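Local coordinates for uncharacterized protein (Nostoc punctiforme, PDB 2R3S) that probably transfers a methyl group to a hydroxyl of a still unidentified substrate, as a dimeric O-methyltransferase with a Rossmann-like catalytic domain, at residues Ala116-Leu130 / Ser288-Ala300. Numbering follows the deposited sequence.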
ATOM      1  N   ALA A 116     -13.957   5.476  -9.478  1.00 27.92           N
ATOM      2  CA  ALA A 116     -13.893   6.896  -9.123  1.00 25.84           C
ATOM      3  C   ALA A 116     -13.265   7.767 -10.199  1.00 26.32           C
ATOM      4  O   ALA A 116     -13.711   8.892 -10.437  1.00 29.07           O
ATOM      5  CB  ALA A 116     -13.139   7.097  -7.774  1.00 22.93           C
ATOM      6  N   VAL A 117     -12.207   7.291 -10.826  1.00 26.28           N
ATOM      7  CA  VAL A 117     -11.565   8.059 -11.911  1.00 27.84           C
ATOM      8  C   VAL A 117     -12.518   8.171 -13.090  1.00 28.21           C
ATOM      9  O   VAL A 117     -12.677   9.237 -13.691  1.00 28.44           O
ATOM     10  CB  VAL A 117     -10.213   7.418 -12.363  1.00 30.14           C
ATOM     11  CG1 VAL A 117      -9.668   8.147 -13.578  1.00 24.76           C
ATOM     12  CG2 VAL A 117      -9.208   7.400 -11.202  1.00 22.85           C
ATOM     13  N   LEU A 118     -13.211   7.082 -13.389  1.00 28.96           N
ATOM     14  CA  LEU A 118     -14.171   7.071 -14.489  1.00 29.40           C
ATOM     15  C   LEU A 118     -15.280   8.097 -14.306  1.00 30.25           C
ATOM     16  O   LEU A 118     -15.603   8.830 -15.232  1.00 32.88           O
ATOM     17  CB  LEU A 118     -14.788   5.675 -14.657  1.00 27.29           C
ATOM     18  CG  LEU A 118     -14.005   4.706 -15.526  1.00 29.63           C
ATOM     19  CD1 LEU A 118     -14.665   3.313 -15.466  1.00 23.55           C
ATOM     20  CD2 LEU A 118     -13.911   5.196 -16.999  1.00 23.36           C
ATOM     21  N   LYS A 119     -15.834   8.162 -13.098  1.00 30.32           N
ATOM     22  CA  LYS A 119     -17.012   8.969 -12.845  0.50 29.30           C
ATOM     23  C   LYS A 119     -16.728  10.369 -12.303  1.00 29.35           C
ATOM     24  O   LYS A 119     -17.612  11.231 -12.349  1.00 28.87           O
ATOM     25  CB  LYS A 119     -18.002   8.201 -11.947  0.50 31.65           C
ATOM     26  CG  LYS A 119     -17.665   8.089 -10.463  0.50 30.87           C
ATOM     27  CD  LYS A 119     -18.791   7.327  -9.704  0.50 30.99           C
ATOM     28  CE  LYS A 119     -19.968   8.245  -9.312  0.50 27.10           C
ATOM     29  NZ  LYS A 119     -21.006   7.588  -8.456  0.50 30.65           N
ATOM     30  N   GLY A 120     -15.509  10.601 -11.811  1.00 27.35           N
ATOM     31  CA  GLY A 120     -15.062  11.933 -11.352  1.00 28.18           C
ATOM     32  C   GLY A 120     -15.325  12.218  -9.878  1.00 28.76           C
ATOM     33  O   GLY A 120     -15.467  13.366  -9.457  1.00 30.08           O
ATOM     34  N   GLY A 121     -15.412  11.164  -9.090  1.00 28.10           N
ATOM     35  CA  GLY A 121     -15.701  11.288  -7.682  1.00 27.61           C
ATOM     36  C   GLY A 121     -16.003   9.928  -7.115  1.00 28.52           C
ATOM     37  O   GLY A 121     -15.984   8.936  -7.843  1.00 28.57           O
ATOM     38  N   THR A 122     -16.308   9.885  -5.825  1.00 27.76           N
ATOM     39  CA  THR A 122     -16.404   8.624  -5.103  1.00 29.78           C
ATOM     40  C   THR A 122     -17.413   7.656  -5.740  1.00 31.28           C
ATOM     41  O   THR A 122     -18.512   8.039  -6.078  1.00 34.05           O
ATOM     42  CB  THR A 122     -16.741   8.809  -3.590  1.00 26.53           C
ATOM     43  OG1 THR A 122     -16.603   7.547  -2.927  1.00 24.33           O
ATOM     44  CG2 THR A 122     -18.173   9.318  -3.384  1.00 21.37           C
ATOM     45  N   ALA A 123     -16.978   6.409  -5.902  1.00 34.95           N
ATOM     46  CA  ALA A 123     -17.820   5.288  -6.284  1.00 37.82           C
ATOM     47  C   ALA A 123     -18.560   4.656  -5.076  1.00 40.17           C
ATOM     48  O   ALA A 123     -19.321   3.697  -5.245  1.00 40.14           O
ATOM     49  CB  ALA A 123     -16.959   4.229  -6.958  1.00 36.50           C
ATOM     50  N   ILE A 124     -18.309   5.167  -3.870  1.00 41.09           N
ATOM     51  CA  ILE A 124     -18.989   4.701  -2.676  1.00 42.69           C
ATOM     52  C   ILE A 124     -20.448   5.153  -2.729  1.00 44.90           C
ATOM     53  O   ILE A 124     -20.760   6.310  -3.095  1.00 45.00           O
ATOM     54  CB  ILE A 124     -18.357   5.286  -1.362  1.00 41.99           C
ATOM     55  CG1 ILE A 124     -16.913   4.816  -1.164  1.00 39.57           C
ATOM     56  CG2 ILE A 124     -19.203   4.914  -0.139  1.00 33.48           C
ATOM     57  CD1 ILE A 124     -16.102   5.659  -0.056  1.00 42.54           C
ATOM     58  N   SER A 125     -21.335   4.250  -2.315  1.00 46.85           N
ATOM     59  CA  SER A 125     -22.766   4.540  -2.318  1.00 50.43           C
ATOM     60  C   SER A 125     -23.030   5.884  -1.656  1.00 51.80           C
ATOM     61  O   SER A 125     -22.386   6.255  -0.663  1.00 50.65           O
ATOM     62  CB  SER A 125     -23.606   3.433  -1.622  1.00 49.55           C
ATOM     63  N   SER A 126     -24.012   6.577  -2.225  1.00 56.07           N
ATOM     64  CA  SER A 126     -24.487   7.884  -1.763  1.00 56.12           C
ATOM     65  C   SER A 126     -23.421   8.950  -2.037  1.00 55.05           C
ATOM     66  O   SER A 126     -22.960   9.126  -3.193  1.00 54.38           O
ATOM     67  CB  SER A 126     -24.939   7.841  -0.289  1.00 55.33           C
ATOM     68  OG  SER A 126     -25.922   6.832  -0.106  1.00 56.16           O
ATOM     69  N   GLU A 127     -23.038   9.643  -0.978  1.00 50.88           N
ATOM     70  CA  GLU A 127     -22.131  10.733  -1.091  1.00 46.43           C
ATOM     71  C   GLU A 127     -20.878  10.394  -0.328  1.00 40.05           C
ATOM     72  O   GLU A 127     -20.295  11.267   0.290  1.00 38.12           O
ATOM     73  CB  GLU A 127     -22.794  11.932  -0.475  1.00 47.85           C
ATOM     74  CG  GLU A 127     -24.089  12.315  -1.155  1.00 56.16           C
ATOM     75  CD  GLU A 127     -24.647  13.582  -0.553  1.00 64.20           C
ATOM     76  OE1 GLU A 127     -25.058  13.554   0.644  1.00 56.72           O
ATOM     77  OE2 GLU A 127     -24.624  14.604  -1.275  1.00 65.50           O
ATOM     78  N   GLY A 128     -20.496   9.118  -0.371  1.00 34.08           N
ATOM     79  CA  GLY A 128     -19.368   8.602   0.367  1.00 33.38           C
ATOM     80  C   GLY A 128     -19.448   8.995   1.832  1.00 32.82           C
ATOM     81  O   GLY A 128     -20.454   8.781   2.496  1.00 31.41           O
ATOM     82  N   THR A 129     -18.391   9.632   2.310  1.00 34.70           N
ATOM     83  CA  THR A 129     -18.267   9.989   3.711  1.00 34.64           C
ATOM     84  C   THR A 129     -19.057  11.231   4.064  1.00 35.63           C
ATOM     85  O   THR A 129     -19.096  11.617   5.227  1.00 34.52           O
ATOM     86  CB  THR A 129     -16.782  10.251   4.078  1.00 36.81           C
ATOM     87  OG1 THR A 129     -16.263  11.285   3.223  1.00 31.45           O
ATOM     88  CG2 THR A 129     -15.957   8.982   3.972  1.00 28.11           C
ATOM     89  N   LEU A 130     -19.689  11.860   3.071  1.00 37.98           N
ATOM     90  CA  LEU A 130     -20.459  13.088   3.285  1.00 38.64           C
ATOM     91  C   LEU A 130     -21.946  12.835   3.588  1.00 39.91           C
ATOM     92  O   LEU A 130     -22.693  13.788   3.777  1.00 42.22           O
ATOM     93  CB  LEU A 130     -20.284  14.035   2.084  1.00 36.68           C
ATOM     94  CG  LEU A 130     -18.808  14.366   1.740  1.00 38.55           C
ATOM     95  CD1 LEU A 130     -18.698  15.628   0.919  1.00 31.57           C
ATOM     96  CD2 LEU A 130     -17.887  14.479   3.007  1.00 35.72           C
ATOM     97  N   SER A 288      -5.477  14.891  -2.580  1.00 28.14           N
ATOM     98  CA  SER A 288      -6.502  14.986  -3.599  1.00 30.32           C
ATOM     99  C   SER A 288      -7.042  13.591  -4.035  1.00 29.60           C
ATOM    100  O   SER A 288      -8.236  13.446  -4.331  1.00 27.69           O
ATOM    101  CB  SER A 288      -6.046  15.876  -4.775  1.00 31.68           C
ATOM    102  OG  SER A 288      -5.387  15.145  -5.779  1.00 42.72           O
ATOM    103  N   LEU A 289      -6.188  12.568  -4.030  1.00 27.95           N
ATOM    104  CA  LEU A 289      -6.623  11.219  -4.336  1.00 27.72           C
ATOM    105  C   LEU A 289      -7.568  10.727  -3.236  1.00 26.20           C
ATOM    106  O   LEU A 289      -8.554  10.080  -3.540  1.00 25.14           O
ATOM    107  CB  LEU A 289      -5.447  10.253  -4.512  1.00 26.32           C
ATOM    108  CG  LEU A 289      -5.705   8.953  -5.278  1.00 28.02           C
ATOM    109  CD1 LEU A 289      -5.821   9.188  -6.762  1.00 30.06           C
ATOM    110  CD2 LEU A 289      -4.632   7.864  -4.985  1.00 23.73           C
ATOM    111  N   VAL A 290      -7.276  11.058  -1.979  1.00 26.64           N
ATOM    112  CA  VAL A 290      -8.168  10.736  -0.889  1.00 26.23           C
ATOM    113  C   VAL A 290      -9.567  11.343  -1.118  1.00 26.71           C
ATOM    114  O   VAL A 290     -10.589  10.652  -0.968  1.00 23.26           O
ATOM    115  CB  VAL A 290      -7.567  11.153   0.473  1.00 28.74           C
ATOM    116  CG1 VAL A 290      -8.508  10.840   1.595  1.00 21.05           C
ATOM    117  CG2 VAL A 290      -6.234  10.427   0.693  1.00 29.86           C
HETATM  118  N   MSE A 291      -9.602  12.606  -1.543  1.00 26.40           N
HETATM  119  CA  MSE A 291     -10.854  13.279  -1.838  1.00 26.39           C
HETATM  120  C   MSE A 291     -11.567  12.662  -3.017  1.00 25.44           C
HETATM  121  O   MSE A 291     -12.783  12.553  -3.007  1.00 28.02           O
HETATM  122  CB  MSE A 291     -10.645  14.775  -2.038  1.00 24.36           C
HETATM  123  CG  MSE A 291     -10.155  15.492  -0.781  1.00 22.88           C
HETATM  124 SE   MSE A 291     -11.504  15.425   0.656  0.75 26.59          SE
HETATM  125  CE  MSE A 291     -11.036  13.711   1.535  1.00 22.20           C
ATOM    126  N   LEU A 292     -10.838  12.213  -4.019  1.00 25.08           N
ATOM    127  CA  LEU A 292     -11.476  11.514  -5.136  1.00 25.27           C
ATOM    128  C   LEU A 292     -12.125  10.216  -4.679  1.00 26.69           C
ATOM    129  O   LEU A 292     -13.245   9.875  -5.109  1.00 26.25           O
ATOM    130  CB  LEU A 292     -10.477  11.229  -6.266  1.00 24.54           C
ATOM    131  CG  LEU A 292     -10.947  10.408  -7.476  1.00 25.29           C
ATOM    132  CD1 LEU A 292     -11.962  11.147  -8.365  1.00 19.41           C
ATOM    133  CD2 LEU A 292      -9.760   9.963  -8.297  1.00 24.14           C
ATOM    134  N   ALA A 293     -11.401   9.458  -3.858  1.00 24.25           N
ATOM    135  CA  ALA A 293     -11.875   8.143  -3.454  1.00 25.80           C
ATOM    136  C   ALA A 293     -13.098   8.202  -2.533  1.00 25.16           C
ATOM    137  O   ALA A 293     -13.927   7.307  -2.568  1.00 26.32           O
ATOM    138  CB  ALA A 293     -10.754   7.310  -2.801  1.00 23.09           C
ATOM    139  N   THR A 294     -13.216   9.255  -1.729  1.00 27.63           N
ATOM    140  CA  THR A 294     -14.137   9.233  -0.602  1.00 26.24           C
ATOM    141  C   THR A 294     -15.272  10.265  -0.621  1.00 26.42           C
ATOM    142  O   THR A 294     -16.185  10.151   0.177  1.00 25.91           O
ATOM    143  CB  THR A 294     -13.392   9.413   0.734  1.00 27.10           C
ATOM    144  OG1 THR A 294     -12.792  10.712   0.790  1.00 24.82           O
ATOM    145  CG2 THR A 294     -12.357   8.304   0.982  1.00 21.82           C
ATOM    146  N   THR A 295     -15.174  11.284  -1.469  1.00 27.68           N
ATOM    147  CA  THR A 295     -16.135  12.374  -1.548  1.00 27.54           C
ATOM    148  C   THR A 295     -16.546  12.543  -3.033  1.00 31.12           C
ATOM    149  O   THR A 295     -15.807  12.102  -3.944  1.00 32.19           O
ATOM    150  CB  THR A 295     -15.580  13.714  -1.017  1.00 27.45           C
ATOM    151  OG1 THR A 295     -14.654  14.267  -1.955  1.00 26.70           O
ATOM    152  CG2 THR A 295     -14.900  13.582   0.355  1.00 23.35           C
ATOM    153  N   PRO A 296     -17.758  13.095  -3.292  1.00 31.17           N
ATOM    154  CA  PRO A 296     -18.180  13.311  -4.691  1.00 30.42           C
ATOM    155  C   PRO A 296     -17.437  14.399  -5.477  1.00 28.45           C
ATOM    156  O   PRO A 296     -17.241  14.214  -6.656  1.00 32.56           O
ATOM    157  CB  PRO A 296     -19.696  13.646  -4.568  1.00 30.38           C
ATOM    158  CG  PRO A 296     -20.087  13.140  -3.170  1.00 33.41           C
ATOM    159  CD  PRO A 296     -18.843  13.413  -2.344  1.00 31.39           C
ATOM    160  N   ASN A 297     -17.092  15.519  -4.848  1.00 30.52           N
ATOM    161  CA  ASN A 297     -16.502  16.693  -5.479  0.50 30.13           C
ATOM    162  C   ASN A 297     -15.407  17.348  -4.621  1.00 29.90           C
ATOM    163  O   ASN A 297     -15.083  18.513  -4.847  1.00 29.11           O
ATOM    164  CB  ASN A 297     -17.570  17.792  -5.729  0.50 30.27           C
ATOM    165  CG  ASN A 297     -18.949  17.250  -6.114  0.50 28.69           C
ATOM    166  OD1 ASN A 297     -19.120  16.630  -7.172  0.50 26.59           O
ATOM    167  ND2 ASN A 297     -19.956  17.529  -5.267  0.50 25.23           N
ATOM    168  N   GLY A 298     -14.904  16.669  -3.593  1.00 28.00           N
ATOM    169  CA  GLY A 298     -13.889  17.271  -2.721  1.00 27.13           C
ATOM    170  C   GLY A 298     -12.531  17.340  -3.440  1.00 27.55           C
ATOM    171  O   GLY A 298     -12.345  16.693  -4.458  1.00 26.06           O
ATOM    172  N   ASP A 299     -11.588  18.102  -2.891  1.00 28.32           N
ATOM    173  CA  ASP A 299     -10.267  18.301  -3.509  1.00 28.86           C
ATOM    174  C   ASP A 299      -9.332  18.858  -2.460  1.00 30.12           C
ATOM    175  O   ASP A 299      -9.785  19.408  -1.452  1.00 25.75           O
ATOM    176  CB  ASP A 299     -10.392  19.301  -4.668  1.00 31.25           C
ATOM    177  CG  ASP A 299      -9.314  19.141  -5.760  1.00 36.42           C
ATOM    178  OD1 ASP A 299      -8.305  18.420  -5.604  1.00 28.93           O
ATOM    179  OD2 ASP A 299      -9.523  19.775  -6.800  1.00 38.70           O
ATOM    180  N   ALA A 300      -8.026  18.723  -2.687  1.00 31.65           N
ATOM    181  CA  ALA A 300      -7.036  19.438  -1.889  1.00 29.80           C
ATOM    182  C   ALA A 300      -6.768  20.733  -2.659  1.00 34.12           C
ATOM    183  O   ALA A 300      -6.088  20.736  -3.689  1.00 36.95           O
ATOM    184  CB  ALA A 300      -5.761  18.620  -1.708  1.00 29.60           C
TER
HETATM  185  O   HOH W   1     -14.477   5.400  -4.571  1.00 31.64           O
HETATM  186  O   HOH W   2     -13.560  11.952   3.095  1.00 32.01           O
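T122, in the loop leaving helix 113-119, closes an ST turn of the O-methyltransferase domain, its OG1 accepting from I124 N, and fastens that turn to the C-terminal end of helix 282-294. T122 OG1, anti to the backbone N (chi1 -171°), lies 2.7 Å from A293 O, to which it donates from above the carbonyl plane. Threonine suits the place because its CG2 meanwhile packs against the T295 carbonyl, 3.6 Å from T295 C, while T295 O takes T122 N at 3.0 Å. A serine here, lacking CG2, would probably leave a gap against T295 and free the hydroxyl to turn away from A293 O. L292 reaches back to helix 113-119: its CD1 meets A116 O at 3.5 Å, and its CD2 touches V117 CG2 at 3.9 Å. At G121 a beta carbon would collide with P296 O, hence glycine. Farther along the loop, the puckered ring of P296 sets CD against L130 CD1 (3.9 Å) and CG against the backbone and CB of E127. The second subunit adds to the junction, its R54 bonding G120 O and G298 O. A water joins T129 OG1 to T294 OG1, while T129 N points almost straight at T294 O, 3.1 Å away with 171° at the hydrogen.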